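PDB 6R2J: Endoglucanase(Endo-1,4-beta-glucanase)protein from Pseudomonas stutzeri, which probably hydrolyses beta-1,4-glucosidic bonds of cellulose-like glucans as a family 5 glycoside hydrolase, and is captured here with cellobiose bound. Local coordinates for residues A[57-62]-A[121-126]; A[232-237]-A[267-272]. All blocks are in the same frame, centred on the assembly; numbering follows the deposited sequence.

Contact 1 (A[57-62]-A[121-126]); sequences FPFIWE and SVWRKL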
loop_
_atom_site.group_PDB
_atom_site.type_symbol
_atom_site.label_atom_id
_atom_site.label_comp_id
_atom_site.label_asym_id
_atom_site.label_seq_id
_atom_site.Cartn_x
_atom_site.Cartn_y
_atom_site.Cartn_z
ATOM N N PHE A 57 0.854 -1.020 5.660
ATOM C CA PHE A 57 1.758 -0.426 6.641
ATOM C C PHE A 57 3.134 -0.137 6.064
ATOM O O PHE A 57 3.964 -1.060 5.952
ATOM C CB PHE A 57 1.877 -1.313 7.875
ATOM C CG PHE A 57 2.608 -0.645 8.992
ATOM C CD1 PHE A 57 1.976 0.340 9.736
ATOM C CD2 PHE A 57 3.930 -0.933 9.258
ATOM C CE1 PHE A 57 2.623 1.009 10.776
ATOM C CE2 PHE A 57 4.604 -0.235 10.282
ATOM C CZ PHE A 57 3.938 0.713 11.047
ATOM N N PRO A 58 3.435 1.129 5.720
ATOM C CA PRO A 58 4.782 1.468 5.224
ATOM C C PRO A 58 5.875 1.401 6.302
ATOM O O PRO A 58 5.684 1.795 7.462
ATOM C CB PRO A 58 4.623 2.899 4.673
ATOM C CG PRO A 58 3.124 3.094 4.482
ATOM C CD PRO A 58 2.469 2.245 5.549
ATOM N N PHE A 59 7.041 0.911 5.882
ATOM C CA PHE A 59 8.286 0.945 6.623
ATOM C C PHE A 59 9.366 1.196 5.574
ATOM O O PHE A 59 9.117 1.125 4.350
ATOM C CB PHE A 59 8.431 -0.349 7.417
ATOM C CG PHE A 59 8.755 -1.522 6.559
ATOM C CD1 PHE A 59 7.755 -2.182 5.878
ATOM C CD2 PHE A 59 10.084 -1.906 6.357
ATOM C CE1 PHE A 59 8.058 -3.251 5.049
ATOM C CE2 PHE A 59 10.405 -2.946 5.531
ATOM C CZ PHE A 59 9.394 -3.643 4.888
ATOM N N ILE A 60 10.581 1.507 6.035
ATOM C CA ILE A 60 11.684 1.679 5.096
ATOM C C ILE A 60 12.786 0.652 5.329
ATOM O O ILE A 60 13.074 0.237 6.458
ATOM C CB ILE A 60 12.224 3.127 4.991
ATOM C CG1 ILE A 60 12.790 3.606 6.330
ATOM C CG2 ILE A 60 11.090 4.068 4.448
ATOM C CD1 ILE A 60 13.447 4.973 6.237
ATOM N N TRP A 61 13.410 0.256 4.233
ATOM C CA TRP A 61 14.506 -0.708 4.282
ATOM C C TRP A 61 15.645 -0.214 5.186
ATOM O O TRP A 61 16.196 -0.984 5.986
ATOM C CB TRP A 61 14.927 -0.999 2.832
ATOM C CG TRP A 61 16.014 -1.967 2.621
ATOM C CD1 TRP A 61 16.716 -2.684 3.568
ATOM C CD2 TRP A 61 16.571 -2.315 1.351
ATOM N NE1 TRP A 61 17.685 -3.436 2.951
ATOM C CE2 TRP A 61 17.610 -3.243 1.593
ATOM C CE3 TRP A 61 16.293 -1.928 0.026
ATOM C CZ2 TRP A 61 18.360 -3.794 0.568
ATOM C CZ3 TRP A 61 17.058 -2.458 -0.983
ATOM C CH2 TRP A 61 18.092 -3.377 -0.707
ATOM N N GLU A 62 15.940 1.092 5.135
ATOM C CA GLU A 62 17.061 1.655 5.878
ATOM C C GLU A 62 16.908 1.489 7.386
ATOM O O GLU A 62 17.906 1.521 8.108
ATOM C CB GLU A 62 17.206 3.133 5.510
ATOM C CG GLU A 62 17.695 3.374 4.077
ATOM C CD GLU A 62 16.564 3.473 3.037
ATOM O OE1 GLU A 62 15.404 3.172 3.372
ATOM O OE2 GLU A 62 16.843 3.842 1.869
ATOM N N SER A 121 17.909 -10.586 -0.691
ATOM C CA SER A 121 18.258 -11.128 0.625
ATOM C C SER A 121 17.415 -10.493 1.722
ATOM O O SER A 121 16.895 -11.190 2.600
ATOM C CB SER A 121 19.745 -10.919 0.926
ATOM O OG SER A 121 19.998 -11.122 2.302
ATOM N N VAL A 122 17.269 -9.161 1.684
ATOM C CA VAL A 122 16.513 -8.478 2.724
ATOM C C VAL A 122 15.080 -8.985 2.731
ATOM O O VAL A 122 14.492 -9.177 3.794
ATOM C CB VAL A 122 16.661 -6.936 2.676
ATOM C CG1 VAL A 122 15.879 -6.319 1.566
ATOM C CG2 VAL A 122 16.285 -6.385 4.051
ATOM N N TRP A 123 14.513 -9.271 1.545
ATOM C CA TRP A 123 13.142 -9.773 1.508
ATOM C C TRP A 123 13.091 -11.233 1.946
ATOM O O TRP A 123 12.192 -11.646 2.689
ATOM C CB TRP A 123 12.514 -9.537 0.129
ATOM C CG TRP A 123 11.698 -8.265 0.151
ATOM C CD1 TRP A 123 11.873 -7.126 -0.616
ATOM C CD2 TRP A 123 10.596 -7.992 1.015
ATOM N NE1 TRP A 123 10.945 -6.166 -0.259
ATOM C CE2 TRP A 123 10.151 -6.670 0.736
ATOM C CE3 TRP A 123 9.949 -8.722 2.015
ATOM C CZ2 TRP A 123 9.076 -6.085 1.409
ATOM C CZ3 TRP A 123 8.865 -8.123 2.683
ATOM C CH2 TRP A 123 8.438 -6.827 2.359
ATOM N N ARG A 124 14.076 -12.016 1.520
ATOM C CA ARG A 124 14.187 -13.362 2.046
ATOM C C ARG A 124 14.287 -13.330 3.564
ATOM O O ARG A 124 13.587 -14.073 4.257
ATOM C CB ARG A 124 15.387 -14.067 1.418
ATOM C CG ARG A 124 15.310 -15.581 1.620
ATOM C CD ARG A 124 16.555 -16.305 1.134
ATOM N NE ARG A 124 16.849 -16.083 -0.281
ATOM C CZ ARG A 124 17.780 -15.249 -0.727
ATOM N NH1 ARG A 124 18.506 -14.551 0.126
ATOM N NH2 ARG A 124 17.984 -15.114 -2.020
ATOM N N LYS A 125 15.152 -12.471 4.097
ATOM C CA LYS A 125 15.312 -12.390 5.544
ATOM C C LYS A 125 14.042 -11.893 6.210
ATOM O O LYS A 125 13.653 -12.426 7.251
ATOM C CB LYS A 125 16.491 -11.491 5.916
ATOM C CG LYS A 125 17.836 -12.183 5.960
ATOM C CD LYS A 125 18.842 -11.237 6.555
ATOM C CE LYS A 125 20.213 -11.859 6.691
ATOM N NZ LYS A 125 21.007 -11.609 5.461
ATOM N N LEU A 126 13.393 -10.861 5.651
ATOM C CA LEU A 126 12.127 -10.395 6.224
ATOM C C LEU A 126 11.047 -11.479 6.179
ATOM O O LEU A 126 10.288 -11.658 7.145
ATOM C CB LEU A 126 11.642 -9.140 5.498
ATOM C CG LEU A 126 12.442 -7.853 5.703
ATOM C CD1 LEU A 126 11.965 -6.773 4.771
ATOM C CD2 LEU A 126 12.330 -7.438 7.153
#
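Val122 lays its CG1 methyl over one face of the Trp61 indole, and this is the tight part of the contact. CG1 sits 3.8 Å from the centroid of the five-membered ring and 26° off its normal, a CH-pi contact that brings it within 3.5 Å of Trp61 CE2. The other methyl reaches the nitrogen end of the same ring, with Val122 CG2 3.4 Å from Trp61 NE1. Trp61 meets the helix in this way because its CG is anti to the backbone N (chi1 -179°), which carries the indole from its place just after strand 54-59 across to Val122. The touch at NE1 is van der Waals contact only, for the N-H is given to Gln65 OE1, a bond that helps to fix the rotation of the indole.

The packing is looser around Phe59. Its ring meets the helix mainly through its far end: Phe59 CZ lies 4.1 Å from Leu126 CD1 and 4.2 Å from Trp123 CH2, with the tryptophan carbon near the plane of the phenyl ring, at its edge. Leu126 CD1 also rests on one face of the Trp123 indole, 3.9 Å above the plane, so these three side chains form one apolar cluster. Arg124 and Lys125, on the same helix, are partly exposed and make no contact with 57-62; Arg124 pairs with Glu165. Strand 93-98 runs beside strand 54-59, and its Met98 touches both tryptophans. A helix packed through apolar side chains on the C-terminal end of a parallel strand is the layering of the (beta/alpha)8 TIM barrel of family 5 glycoside hydrolases.

Contact 2 (A[232-237]-A[267-272]); sequences ERARPF and DNLLAY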
loop_
_atom_site.group_PDB
_atom_site.type_symbol
_atom_site.label_atom_id
_atom_site.label_comp_id
_atom_site.label_asym_id
_atom_site.label_seq_id
_atom_site.Cartn_x
_atom_site.Cartn_y
_atom_site.Cartn_z
ATOM N N GLU A 232 -11.908 7.674 -13.995
ATOM C CA GLU A 232 -11.132 7.800 -15.217
ATOM C C GLU A 232 -9.677 7.412 -14.999
ATOM O O GLU A 232 -9.063 6.838 -15.899
ATOM C CB GLU A 232 -11.245 9.230 -15.718
ATOM C CG GLU A 232 -12.645 9.608 -16.175
ATOM C CD GLU A 232 -12.861 11.126 -16.238
ATOM O OE1 GLU A 232 -11.857 11.906 -16.216
ATOM O OE2 GLU A 232 -14.057 11.541 -16.341
ATOM N N ARG A 233 -9.108 7.719 -13.829
ATOM C CA ARG A 233 -7.739 7.346 -13.524
ATOM C C ARG A 233 -7.628 5.898 -13.068
ATOM O O ARG A 233 -6.564 5.298 -13.206
ATOM C CB ARG A 233 -7.133 8.346 -12.520
ATOM C CG ARG A 233 -6.951 9.735 -13.147
ATOM C CD ARG A 233 -6.303 10.757 -12.240
ATOM N NE ARG A 233 -6.179 12.048 -12.936
ATOM C CZ ARG A 233 -5.748 13.178 -12.380
ATOM N NH1 ARG A 233 -5.403 13.206 -11.111
ATOM N NH2 ARG A 233 -5.652 14.283 -13.090
ATOM N N ALA A 234 -8.707 5.296 -12.584
ATOM C CA ALA A 234 -8.629 3.880 -12.243
ATOM C C ALA A 234 -8.752 2.997 -13.478
ATOM O O ALA A 234 -8.088 1.953 -13.575
ATOM C CB ALA A 234 -9.724 3.536 -11.238
ATOM N N ARG A 235 -9.595 3.405 -14.425
ATOM C CA ARG A 235 -10.008 2.508 -15.511
ATOM C C ARG A 235 -8.847 1.992 -16.356
ATOM O O ARG A 235 -8.847 0.796 -16.687
ATOM C CB ARG A 235 -11.063 3.224 -16.372
ATOM C CG ARG A 235 -11.560 2.463 -17.577
ATOM C CD ARG A 235 -12.469 3.353 -18.426
ATOM N NE ARG A 235 -13.446 4.138 -17.660
ATOM C CZ ARG A 235 -13.532 5.473 -17.674
ATOM N NH1 ARG A 235 -12.681 6.205 -18.407
ATOM N NH2 ARG A 235 -14.488 6.086 -16.957
ATOM N N PRO A 236 -7.872 2.807 -16.747
ATOM C CA PRO A 236 -6.739 2.261 -17.487
ATOM C C PRO A 236 -6.141 1.042 -16.807
ATOM O O PRO A 236 -5.819 0.051 -17.482
ATOM C CB PRO A 236 -5.778 3.454 -17.504
ATOM C CG PRO A 236 -6.671 4.660 -17.429
ATOM C CD PRO A 236 -7.708 4.247 -16.467
ATOM N N PHE A 237 -5.998 1.115 -15.471
ATOM C CA PHE A 237 -5.344 0.091 -14.653
ATOM C C PHE A 237 -6.199 -1.169 -14.573
ATOM O O PHE A 237 -5.709 -2.275 -14.836
ATOM C CB PHE A 237 -5.083 0.707 -13.255
ATOM C CG PHE A 237 -4.486 -0.244 -12.255
ATOM C CD1 PHE A 237 -3.380 -1.016 -12.573
ATOM C CD2 PHE A 237 -5.042 -0.361 -10.983
ATOM C CE1 PHE A 237 -2.864 -1.911 -11.648
ATOM C CE2 PHE A 237 -4.540 -1.261 -10.066
ATOM C CZ PHE A 237 -3.451 -2.028 -10.391
ATOM N N ASP A 267 -16.169 9.122 -3.545
ATOM C CA ASP A 267 -17.382 8.309 -3.589
ATOM C C ASP A 267 -17.504 7.539 -4.909
ATOM O O ASP A 267 -17.774 6.333 -4.922
ATOM C CB ASP A 267 -18.588 9.228 -3.391
ATOM C CG ASP A 267 -19.691 8.561 -2.562
ATOM O OD1 ASP A 267 -19.431 8.232 -1.352
ATOM O OD2 ASP A 267 -20.812 8.392 -3.121
ATOM N N ASN A 268 -17.291 8.213 -6.028
ATOM C CA ASN A 268 -17.452 7.515 -7.295
ATOM C C ASN A 268 -16.320 6.528 -7.539
ATOM O O ASN A 268 -16.537 5.483 -8.160
ATOM C CB ASN A 268 -17.518 8.533 -8.416
ATOM C CG ASN A 268 -18.746 9.370 -8.349
ATOM O OD1 ASN A 268 -19.815 8.880 -7.969
ATOM N ND2 ASN A 268 -18.618 10.643 -8.719
ATOM N N LEU A 269 -15.103 6.853 -7.093
ATOM C CA LEU A 269 -14.009 5.893 -7.213
ATOM C C LEU A 269 -14.307 4.614 -6.429
ATOM O O LEU A 269 -14.250 3.512 -6.979
ATOM C CB LEU A 269 -12.701 6.526 -6.747
ATOM C CG LEU A 269 -11.548 5.547 -6.617
ATOM C CD1 LEU A 269 -11.067 5.002 -7.971
ATOM C CD2 LEU A 269 -10.395 6.197 -5.822
ATOM N N LEU A 270 -14.609 4.736 -5.136
ATOM C CA LEU A 270 -14.880 3.547 -4.333
ATOM C C LEU A 270 -16.037 2.726 -4.911
ATOM O O LEU A 270 -16.003 1.490 -4.868
ATOM C CB LEU A 270 -15.139 3.947 -2.878
ATOM C CG LEU A 270 -13.899 4.417 -2.099
ATOM C CD1 LEU A 270 -14.262 4.763 -0.626
ATOM C CD2 LEU A 270 -12.767 3.415 -2.092
ATOM N N ALA A 271 -17.059 3.393 -5.465
ATOM C CA ALA A 271 -18.175 2.678 -6.071
ATOM C C ALA A 271 -17.699 1.845 -7.247
ATOM O O ALA A 271 -18.054 0.667 -7.375
ATOM C CB ALA A 271 -19.241 3.685 -6.521
ATOM N N TYR A 272 -16.860 2.445 -8.101
ATOM C CA TYR A 272 -16.268 1.751 -9.238
ATOM C C TYR A 272 -15.381 0.599 -8.787
ATOM O O TYR A 272 -15.390 -0.480 -9.386
ATOM C CB TYR A 272 -15.437 2.756 -10.039
ATOM C CG TYR A 272 -14.648 2.167 -11.175
ATOM C CD1 TYR A 272 -15.289 1.487 -12.210
ATOM C CD2 TYR A 272 -13.259 2.319 -11.240
ATOM C CE1 TYR A 272 -14.584 0.952 -13.267
ATOM C CE2 TYR A 272 -12.529 1.790 -12.306
ATOM C CZ TYR A 272 -13.197 1.107 -13.316
ATOM O OH TYR A 272 -12.495 0.589 -14.377
#
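The Tyr272 ring turns an edge to Ala234, whose methyl lies in the ring plane, with Ala234 CB 3.5 Å from Tyr272 CE2 and 3.7 Å from Tyr272 CD2. Other parts of helix 229-244 also touch the tyrosine side chain, through Val231 and Ile238. The ring extends outward from helix 260-276 with CG anti to the backbone N (chi1 174°), long enough to bring its hydroxyl up to the backbone of Arg235. There Tyr272 OH lies 3.3 Å from Arg235 CA and 3.6 Å from Arg235 CB. The arginine chain runs across the tyrosine at about a right angle, and its guanidinium plane is turned 65° from the ring, so the two flat groups do not stack.

Leu269, one turn before Tyr272, meets the same methyl with one branch, its CD1 lying 3.8 Å from Ala234 CB. Ala234 thus meets an aromatic edge and a leucine methyl, and touches Leu207 of a loop. The small methyl is consistent with the tyrosine hydroxyl reaching the backbone of Arg235; the segment axes approach to 10.2 Å. They run in nearly the same direction, at 25° to each other, as expected of neighbouring helices on the outside of a TIM barrel.

No hydrogen bond or salt bridge joins the two segments. Arg233 instead bonds to the carbonyls of Tyr208 and Asp210, and Asp267 pairs with Lys312. The helices are therefore held here by apolar and van der Waals contact, with the tyrosine hydroxyl meeting carbon atoms of Arg235.

From the N terminus, the chain reaches contact 1 first, where strand 54-59 and the residues just after it are rejoined 59 residues later by helix 116-130; the loop so closed holds helix 74-89 and strand 93-98. Contact 2 opens only afterwards, and helix 260-276 returns to helix 229-244 across a shorter excursion that includes strand 248-252. The two loops follow in series, neither nesting nor crossing. The centres of contact 1 and contact 2 are about 30 Å apart, on opposite sides of the chain's centre. Contact 1 ties a barrel strand and the residues that follow it to a surrounding helix, whereas contact 2 joins two helices of the outer layer.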